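Local coordinates for cupin 2 conserved barrel domain protein (Leptotrichia buccalis, PDB 3RNS) that is of unknown function but is built from cupin-type beta barrels, a fold widely used to hold metals or small ligands in the barrel interior, at residues R17-T20 with V26-M29; S28-I31 with S37-S40; V135-G140 with V179-G184; G184-Y187 with P192-V195. All coordinates share one frame; numbering follows the deposited sequence.

Contact 1 of 4, residues R17-T20 with V26-M29; sequences RLIT and VVSM
Ile-19 pushes its CD1 methyl against the outermost strand of an antiparallel sheet that is probably one wall of a cupin-like barrel; CD1 lies 3.7 Å from Val-27 O and 4.0 Å from Met-29 CB. The strand is 26-33, and the segment 17-20, coming off the short helix 15-18, lies against it through side chains without a single backbone hydrogen bond. Val-27 and Met-29, alternate residues of the strand, both point toward this segment. The Ile-19 and Val-27 side chains run antiparallel alongside one another, CG1 of Ile-19 being 4.0 Å from CG1 of Val-27; the other methyl, Val-27 CG2, sits 3.4 Å from Thr-20 O. Leu-18 CD2 meets CE of the selenomethionine at Met-29 at 3.8 Å, the two side chains crossing at about a right angle, and Leu-18 CG lies 3.9 Å from the selenium. That reach depends on a fully extended chain, with CG of Met-29 opposite the backbone N (chi1 -177°) and the selenium carried straight on. Beta-branched and apolar, Ile-19 and Val-27 suit a helix exit and a strand that meet by packing alone, while the flexible, unbranched Met-29 can stretch to Leu-18. Further out, Ile-19 also rests on Leu-41 and Ser-43 of strand 37-44, and where the chain leaves helical geometry Ile-19 O accepts a hydrogen bond from Lys-102 NZ.

Contact 2 of 4, residues S28-I31 with S37-S40; sequences SMRI and SYIS. With ACT (acetate ion), chain B.
Ser-40 OG is gripped from two directions: it donates to OXT of a bound acetate at 3.0 Å and accepts a weak bond from Arg-30 NE at 3.3 Å. Arg-30 and Ser-40 form a non-hydrogen-bonded antiparallel pair in the beta hairpin of strands 26-33 and 37-44, so both side chains leave the same face of the sheet, and a small serine leaves room for the arginine to fold across it. With bends at chi2 and chi3 (143° and -63°), the arginine lays its guanidinium flat on the Tyr-38 ring. The planes are 10° apart and NH2 sits over the ring centre, a cation-pi stack in which CZ is 4.0 Å from the centroid. Both ends of this stack are anchored: Arg-30 NH1 bonds to Asn-33, and Tyr-38 OH to Glu-105. Arg-30 was modelled in two conformers, of which this is one, so the grip is probably not permanent. The acetate, probably from the crystallisation liquor, turns its methyl to the guanidinium edge and forms no salt bridge with it. On the other side of the sheet the beta-branched Ile-31 and Ile-39 meet, CG1 to CG2 3.8 Å. One backbone bond joins the segments, Ile-31 N to Ile-39 O at 2.8 Å.

Contact 3 of 4, residues V135-G140 with V179-G184; sequences VEYQEG and VLDGEG
The corner where strand 174-180 gives way to strand 183-188 is tied to the loop 135-140 by one side-chain bond, Tyr-137 to Asp-181. Tyr-137 OH donates to Asp-181 OD2 over 2.5 Å, a hydrogen bond whose exact length is doubtful at this resolution. The carboxylate oxygen comes in at the ring edge, in the plane of the ring and 3.3 Å from CE2 of Tyr-137, while the carboxylate is turned 43° from that plane. A tyrosine suits the loop because the backbones stay far apart, 10.6 Å between the CA atoms of Tyr-137 and Asp-181, and its long rigid ring spans the distance. Asp-181 meets it with CG opposite the backbone N (chi1 -176°), and Gly-182 takes a positive phi of 69° that glycine adopts readily. This corner belongs to the cupin domain, where the chain passes from one antiparallel sheet to another. Lys-219 of strand 218-225, whose NZ also bonds to Val-135 O, makes a cation-pi contact with Tyr-137 that may polarise the phenol. A phenylalanine in place of Tyr-137 would probably leave the Asp-181 carboxylate without its hydroxyl partner and the loop less firmly tied. Trp-161, Asn-217 and Ser-159 also touch the tyrosine.

Contact 4 of 4, residues G184-Y187 with P192-V195; sequences GKYY and PFIV
Tyr-186 lays its CB over one face of the Phe-193 ring, a CH-pi contact with CB 4.0 Å from the centroid and displaced toward the rim. Phe-193 reaches this position with CG set between its backbone N and carbonyl carbon (chi1 54°), which folds the ring back beneath its cross-strand partner. On the same face, Tyr-186 CD2 touches Val-195 CG2 at 3.6 Å, and Gly-184 suits its place because a CB there would crowd Tyr-186 CE2. The hairpin is held by two hydrogen-bonded antiparallel pairs, Gly-184 with Val-195 and Tyr-186 with Phe-193; the shortest bond runs 2.7 Å from Tyr-186 N to Phe-193 O. On the opposite face, the aliphatic part of Lys-185 runs beside Pro-192, CE to CB 3.7 Å, and its NZ donates to Tyr-187 OH at 2.9 Å and makes a salt bridge with Glu-214. With an alanine at Lys-185, Tyr-187 OH and Glu-214 would probably lose their lysine partner and Pro-192 CB part of its cover. Tyr-187 OH also bonds to Glu-212 of the adjoining strand 209-212. Strand 191-196 is outermost in this sheet, and Tyr-186 packs onto strands 174-180 and 218-225 of the facing sheet.

The four contacts come in sequence along the chain and fall into two groups. Contacts 1 and 2 share Ser-28 and Met-29 on strand 26-33, their centres 11 Å apart, and belong to the sheet that pairs this strand with 37-44. Contacts 3 and 4 share Gly-184 on strand 183-188, with centres 14 Å apart, and touch where Val-179 packs on Val-195. Between the groups the centres lie 23 to 27 Å apart, and nearest atoms remain about 12 or 13 Å apart. Contact 3 lies across the chain's centre from contacts 1 and 2, consistent with two barrel-like halves, which exchange the short strands 13-14 and 129-130.

Contact 1 of 4, residues R17-T20 with V26-M29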
# COMPACT_ATOMS: atom_id res chain seq x y z
N ARG A 17 -9.91 9.88 -1.09
CA ARG A 17 -10.43 11.02 -1.78
C ARG A 17 -9.95 10.99 -3.23
O ARG A 17 -10.62 11.51 -4.10
CB ARG A 17 -9.93 12.32 -1.09
CG ARG A 17 -10.30 13.56 -1.76
CD ARG A 17 -11.86 13.71 -1.69
NE ARG A 17 -12.32 14.89 -2.40
CZ ARG A 17 -12.53 14.98 -3.69
NH1 ARG A 17 -12.36 13.95 -4.52
NH2 ARG A 17 -12.95 16.12 -4.18
N LEU A 18 -8.75 10.47 -3.47
CA LEU A 18 -8.15 10.54 -4.83
C LEU A 18 -8.93 9.71 -5.80
O LEU A 18 -9.10 10.10 -6.92
CB LEU A 18 -6.71 10.07 -4.85
CG LEU A 18 -5.93 10.26 -6.17
CD1 LEU A 18 -5.79 11.74 -6.65
CD2 LEU A 18 -4.60 9.68 -5.96
N ILE A 19 -9.42 8.57 -5.37
CA ILE A 19 -10.08 7.63 -6.29
C ILE A 19 -11.46 7.26 -5.75
O ILE A 19 -11.62 6.84 -4.60
CB ILE A 19 -9.21 6.36 -6.61
CG1 ILE A 19 -9.79 5.57 -7.80
CG2 ILE A 19 -9.02 5.40 -5.35
CD1 ILE A 19 -8.77 4.69 -8.57
N THR A 20 -12.44 7.43 -6.61
CA THR A 20 -13.81 7.23 -6.25
C THR A 20 -14.52 6.60 -7.49
O THR A 20 -14.01 6.70 -8.61
CB THR A 20 -14.48 8.63 -5.84
OG1 THR A 20 -14.62 9.44 -7.00
CG2 THR A 20 -13.68 9.45 -4.78
N VAL A 26 -16.10 0.76 -12.40
CA VAL A 26 -14.81 0.39 -11.81
C VAL A 26 -13.84 1.43 -12.32
O VAL A 26 -13.74 1.68 -13.55
CB VAL A 26 -14.35 -1.02 -12.26
CG1 VAL A 26 -12.91 -1.37 -11.74
CG2 VAL A 26 -15.39 -2.12 -11.78
N VAL A 27 -13.14 2.05 -11.40
CA VAL A 27 -12.19 3.08 -11.74
C VAL A 27 -10.82 2.60 -11.31
O VAL A 27 -10.66 2.01 -10.23
CB VAL A 27 -12.55 4.44 -11.08
CG1 VAL A 27 -11.47 5.53 -11.39
CG2 VAL A 27 -13.97 4.89 -11.53
N SER A 28 -9.83 2.85 -12.17
CA SER A 28 -8.46 2.51 -11.84
C SER A 28 -7.47 3.57 -12.26
O SER A 28 -7.69 4.38 -13.17
CB SER A 28 -8.10 1.12 -12.42
OG SER A 28 -7.83 1.15 -13.81
N MSE A 29 -6.32 3.52 -11.62
CA MSE A 29 -5.27 4.51 -11.81
C MSE A 29 -3.92 3.86 -11.49
O MSE A 29 -3.74 3.28 -10.38
CB MSE A 29 -5.56 5.56 -10.74
CG MSE A 29 -4.73 6.76 -10.68
SE MSE A 29 -5.54 7.78 -9.17
CE MSE A 29 -4.52 9.13 -9.75

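Contact 2 of 4, residues S28-I31 with S37-S40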
# COMPACT_ATOMS: atom_id res chain seq x y z
N SER A 28 -9.83 2.85 -12.17
CA SER A 28 -8.46 2.51 -11.84
C SER A 28 -7.47 3.57 -12.26
O SER A 28 -7.69 4.38 -13.17
CB SER A 28 -8.10 1.12 -12.42
OG SER A 28 -7.83 1.15 -13.81
N MSE A 29 -6.32 3.52 -11.62
CA MSE A 29 -5.27 4.51 -11.81
C MSE A 29 -3.92 3.86 -11.49
O MSE A 29 -3.74 3.28 -10.38
CB MSE A 29 -5.56 5.56 -10.74
CG MSE A 29 -4.73 6.76 -10.68
SE MSE A 29 -5.54 7.78 -9.17
CE MSE A 29 -4.52 9.13 -9.75
N ARG A 30 -2.98 3.97 -12.40
CA ARG A 30 -1.65 3.53 -12.10
C ARG A 30 -0.95 4.66 -11.34
O ARG A 30 -1.02 5.83 -11.72
CB ARG A 30 -0.89 3.18 -13.37
CG ARG A 30 0.48 2.63 -13.05
CD ARG A 30 0.89 1.54 -13.95
NE ARG A 30 0.05 0.33 -13.89
CZ ARG A 30 0.37 -0.81 -14.51
NH1 ARG A 30 1.50 -0.91 -15.15
NH2 ARG A 30 -0.42 -1.87 -14.45
N ILE A 31 -0.32 4.35 -10.24
CA ILE A 31 0.37 5.43 -9.56
C ILE A 31 1.94 5.34 -9.64
O ILE A 31 2.58 6.36 -9.66
CB ILE A 31 -0.12 5.64 -8.13
CG1 ILE A 31 0.07 4.43 -7.31
CG2 ILE A 31 -1.66 6.04 -8.03
CD1 ILE A 31 -0.18 4.78 -5.81
N SER A 37 7.55 -4.04 -12.05
CA SER A 37 6.60 -3.96 -10.96
C SER A 37 5.81 -2.63 -11.06
O SER A 37 6.21 -1.69 -11.75
CB SER A 37 7.32 -4.08 -9.60
OG SER A 37 8.30 -3.05 -9.45
N TYR A 38 4.69 -2.56 -10.38
CA TYR A 38 3.85 -1.36 -10.41
C TYR A 38 2.97 -1.32 -9.21
O TYR A 38 2.79 -2.32 -8.49
CB TYR A 38 2.97 -1.36 -11.67
CG TYR A 38 1.94 -2.47 -11.69
CD1 TYR A 38 2.25 -3.74 -12.17
CD2 TYR A 38 0.67 -2.25 -11.21
CE1 TYR A 38 1.30 -4.76 -12.18
CE2 TYR A 38 -0.28 -3.27 -11.19
CZ TYR A 38 0.04 -4.51 -11.66
OH TYR A 38 -0.91 -5.53 -11.63
N ILE A 39 2.37 -0.16 -9.02
CA ILE A 39 1.38 0.03 -7.99
C ILE A 39 0.20 0.74 -8.66
O ILE A 39 0.43 1.76 -9.33
CB ILE A 39 1.84 0.95 -6.84
CG1 ILE A 39 3.10 0.44 -6.11
CG2 ILE A 39 0.74 1.06 -5.79
CD1 ILE A 39 3.62 1.42 -4.95
N SER A 40 -1.00 0.19 -8.49
CA SER A 40 -2.22 0.80 -9.01
C SER A 40 -3.24 0.89 -7.90
O SER A 40 -3.15 0.13 -6.93
CB SER A 40 -2.79 -0.03 -10.16
OG SER A 40 -1.97 0.16 -11.29
C ACT B . -3.83 -1.08 -14.04
O ACT B . -4.44 -1.26 -15.15
OXT ACT B . -3.70 0.11 -13.70
CH3 ACT B . -3.33 -2.22 -13.22

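Contact 3 of 4, residues V135-G140 with V179-G184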
# COMPACT_ATOMS: atom_id res chain seq x y z
N VAL A 135 2.12 -6.03 13.41
CA VAL A 135 3.19 -5.48 14.22
C VAL A 135 2.61 -4.79 15.43
O VAL A 135 1.70 -3.96 15.31
CB VAL A 135 4.08 -4.42 13.47
CG1 VAL A 135 5.21 -5.11 12.73
CG2 VAL A 135 3.23 -3.45 12.57
N GLU A 136 3.22 -5.03 16.56
CA GLU A 136 2.84 -4.39 17.77
C GLU A 136 3.67 -3.13 18.01
O GLU A 136 4.83 -3.05 17.62
CB GLU A 136 3.09 -5.41 18.90
CG GLU A 136 2.27 -5.15 20.11
CD GLU A 136 2.23 -6.34 21.06
OE1 GLU A 136 3.32 -6.81 21.47
OE2 GLU A 136 1.09 -6.79 21.36
N TYR A 137 3.11 -2.14 18.69
CA TYR A 137 3.93 -1.14 19.35
C TYR A 137 4.80 -1.72 20.51
O TYR A 137 4.33 -2.57 21.31
CB TYR A 137 3.08 0.02 19.88
CG TYR A 137 2.40 0.84 18.82
CD1 TYR A 137 3.15 1.52 17.87
CD2 TYR A 137 1.03 0.99 18.79
CE1 TYR A 137 2.54 2.24 16.89
CE2 TYR A 137 0.41 1.76 17.83
CZ TYR A 137 1.18 2.39 16.90
OH TYR A 137 0.60 3.12 15.92
N GLN A 138 6.05 -1.27 20.59
CA GLN A 138 6.93 -1.55 21.71
C GLN A 138 7.61 -0.25 22.13
O GLN A 138 8.12 0.50 21.31
CB GLN A 138 7.94 -2.63 21.36
CG GLN A 138 7.26 -4.00 20.99
CD GLN A 138 8.23 -5.14 20.67
OE1 GLN A 138 9.34 -5.20 21.17
NE2 GLN A 138 7.79 -6.06 19.81
N GLU A 139 7.67 -0.04 23.43
CA GLU A 139 8.11 1.24 23.97
C GLU A 139 9.58 1.54 23.62
O GLU A 139 10.49 0.74 23.89
CB GLU A 139 7.93 1.26 25.51
CG GLU A 139 8.20 2.63 26.11
CD GLU A 139 8.09 2.71 27.63
OE1 GLU A 139 7.96 1.66 28.31
OE2 GLU A 139 8.14 3.85 28.13
N GLY A 140 9.78 2.71 23.04
CA GLY A 140 11.11 3.20 22.66
C GLY A 140 11.67 2.50 21.43
O GLY A 140 12.82 2.71 21.11
N VAL A 179 0.20 5.34 5.99
CA VAL A 179 0.16 5.31 7.41
C VAL A 179 -1.08 4.57 7.81
O VAL A 179 -2.18 4.96 7.43
CB VAL A 179 0.20 6.71 8.02
CG1 VAL A 179 -0.11 6.68 9.55
CG2 VAL A 179 1.60 7.35 7.73
N LEU A 180 -0.88 3.51 8.61
CA LEU A 180 -1.97 2.62 9.03
C LEU A 180 -2.61 2.99 10.36
O LEU A 180 -3.71 2.52 10.66
CB LEU A 180 -1.43 1.18 9.11
CG LEU A 180 -0.72 0.67 7.86
CD1 LEU A 180 -0.13 -0.70 8.14
CD2 LEU A 180 -1.73 0.61 6.68
N ASP A 181 -1.91 3.77 11.18
CA ASP A 181 -2.33 4.10 12.53
C ASP A 181 -1.51 5.28 12.97
O ASP A 181 -0.32 5.38 12.65
CB ASP A 181 -2.10 2.93 13.50
CG ASP A 181 -2.64 3.21 14.93
OD1 ASP A 181 -3.83 3.58 15.02
OD2 ASP A 181 -1.89 3.08 15.94
N GLY A 182 -2.13 6.21 13.68
CA GLY A 182 -1.45 7.41 14.14
C GLY A 182 -1.06 8.37 13.02
O GLY A 182 -1.77 8.51 12.05
N GLU A 183 0.08 9.03 13.18
CA GLU A 183 0.55 9.90 12.15
C GLU A 183 2.03 10.02 12.29
O GLU A 183 2.58 9.92 13.40
CB GLU A 183 -0.14 11.26 12.16
CG GLU A 183 0.13 12.09 13.32
CD GLU A 183 -0.46 13.54 13.22
OE1 GLU A 183 0.35 14.49 13.38
OE2 GLU A 183 -1.70 13.70 13.02
N GLY A 184 2.67 10.17 11.14
CA GLY A 184 4.12 10.21 11.07
C GLY A 184 4.63 11.45 10.39
O GLY A 184 3.93 12.07 9.58

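Contact 4 of 4, residues G184-Y187 with P192-V195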
# COMPACT_ATOMS: atom_id res chain seq x y z
N GLY A 184 2.67 10.17 11.14
CA GLY A 184 4.12 10.21 11.07
C GLY A 184 4.63 11.45 10.39
O GLY A 184 3.93 12.07 9.58
N LYS A 185 5.82 11.86 10.78
CA LYS A 185 6.44 13.03 10.20
C LYS A 185 7.54 12.59 9.27
O LYS A 185 8.54 11.98 9.70
CB LYS A 185 6.98 13.94 11.26
CG LYS A 185 7.65 15.16 10.66
CD LYS A 185 7.70 16.26 11.69
CE LYS A 185 8.46 17.49 11.24
NZ LYS A 185 9.23 18.06 12.40
N TYR A 186 7.36 12.83 7.99
CA TYR A 186 8.36 12.42 7.00
C TYR A 186 9.15 13.60 6.50
O TYR A 186 8.74 14.74 6.63
CB TYR A 186 7.69 11.73 5.82
CG TYR A 186 7.12 10.40 6.16
CD1 TYR A 186 7.80 9.24 5.85
CD2 TYR A 186 5.89 10.30 6.81
CE1 TYR A 186 7.26 8.00 6.16
CE2 TYR A 186 5.38 9.08 7.15
CZ TYR A 186 6.04 7.94 6.81
OH TYR A 186 5.51 6.70 7.14
N TYR A 187 10.37 13.32 6.03
CA TYR A 187 11.19 14.32 5.42
C TYR A 187 11.69 13.79 4.09
O TYR A 187 12.07 12.60 3.98
CB TYR A 187 12.41 14.67 6.27
CG TYR A 187 12.14 15.19 7.68
CD1 TYR A 187 12.23 16.54 8.00
CD2 TYR A 187 11.84 14.31 8.70
CE1 TYR A 187 12.02 16.98 9.30
CE2 TYR A 187 11.62 14.73 9.97
CZ TYR A 187 11.71 16.06 10.28
OH TYR A 187 11.46 16.41 11.62
N PRO A 192 9.90 18.68 5.60
CA PRO A 192 8.97 17.95 6.48
C PRO A 192 7.50 17.98 6.05
O PRO A 192 7.04 18.94 5.44
CB PRO A 192 9.13 18.66 7.82
CG PRO A 192 9.75 19.99 7.50
CD PRO A 192 10.05 20.07 6.04
N PHE A 193 6.79 16.89 6.31
CA PHE A 193 5.36 16.85 6.07
C PHE A 193 4.83 15.69 6.89
O PHE A 193 5.54 14.70 7.18
CB PHE A 193 5.04 16.71 4.57
CG PHE A 193 5.71 15.55 3.88
CD1 PHE A 193 6.98 15.66 3.40
CD2 PHE A 193 5.04 14.37 3.71
CE1 PHE A 193 7.60 14.59 2.79
CE2 PHE A 193 5.63 13.31 3.07
CZ PHE A 193 6.93 13.41 2.63
N ILE A 194 3.60 15.88 7.34
CA ILE A 194 2.95 14.92 8.16
C ILE A 194 2.09 14.06 7.26
O ILE A 194 1.34 14.58 6.40
CB ILE A 194 1.97 15.58 9.15
CG1 ILE A 194 2.68 16.60 10.03
CG2 ILE A 194 1.22 14.49 9.94
CD1 ILE A 194 3.82 16.09 10.71
N VAL A 195 2.14 12.76 7.48
CA VAL A 195 1.24 11.80 6.84
C VAL A 195 0.39 11.16 7.93
O VAL A 195 0.91 10.56 8.87
CB VAL A 195 2.03 10.76 6.06
CG1 VAL A 195 1.10 9.79 5.30
CG2 VAL A 195 2.96 11.47 5.10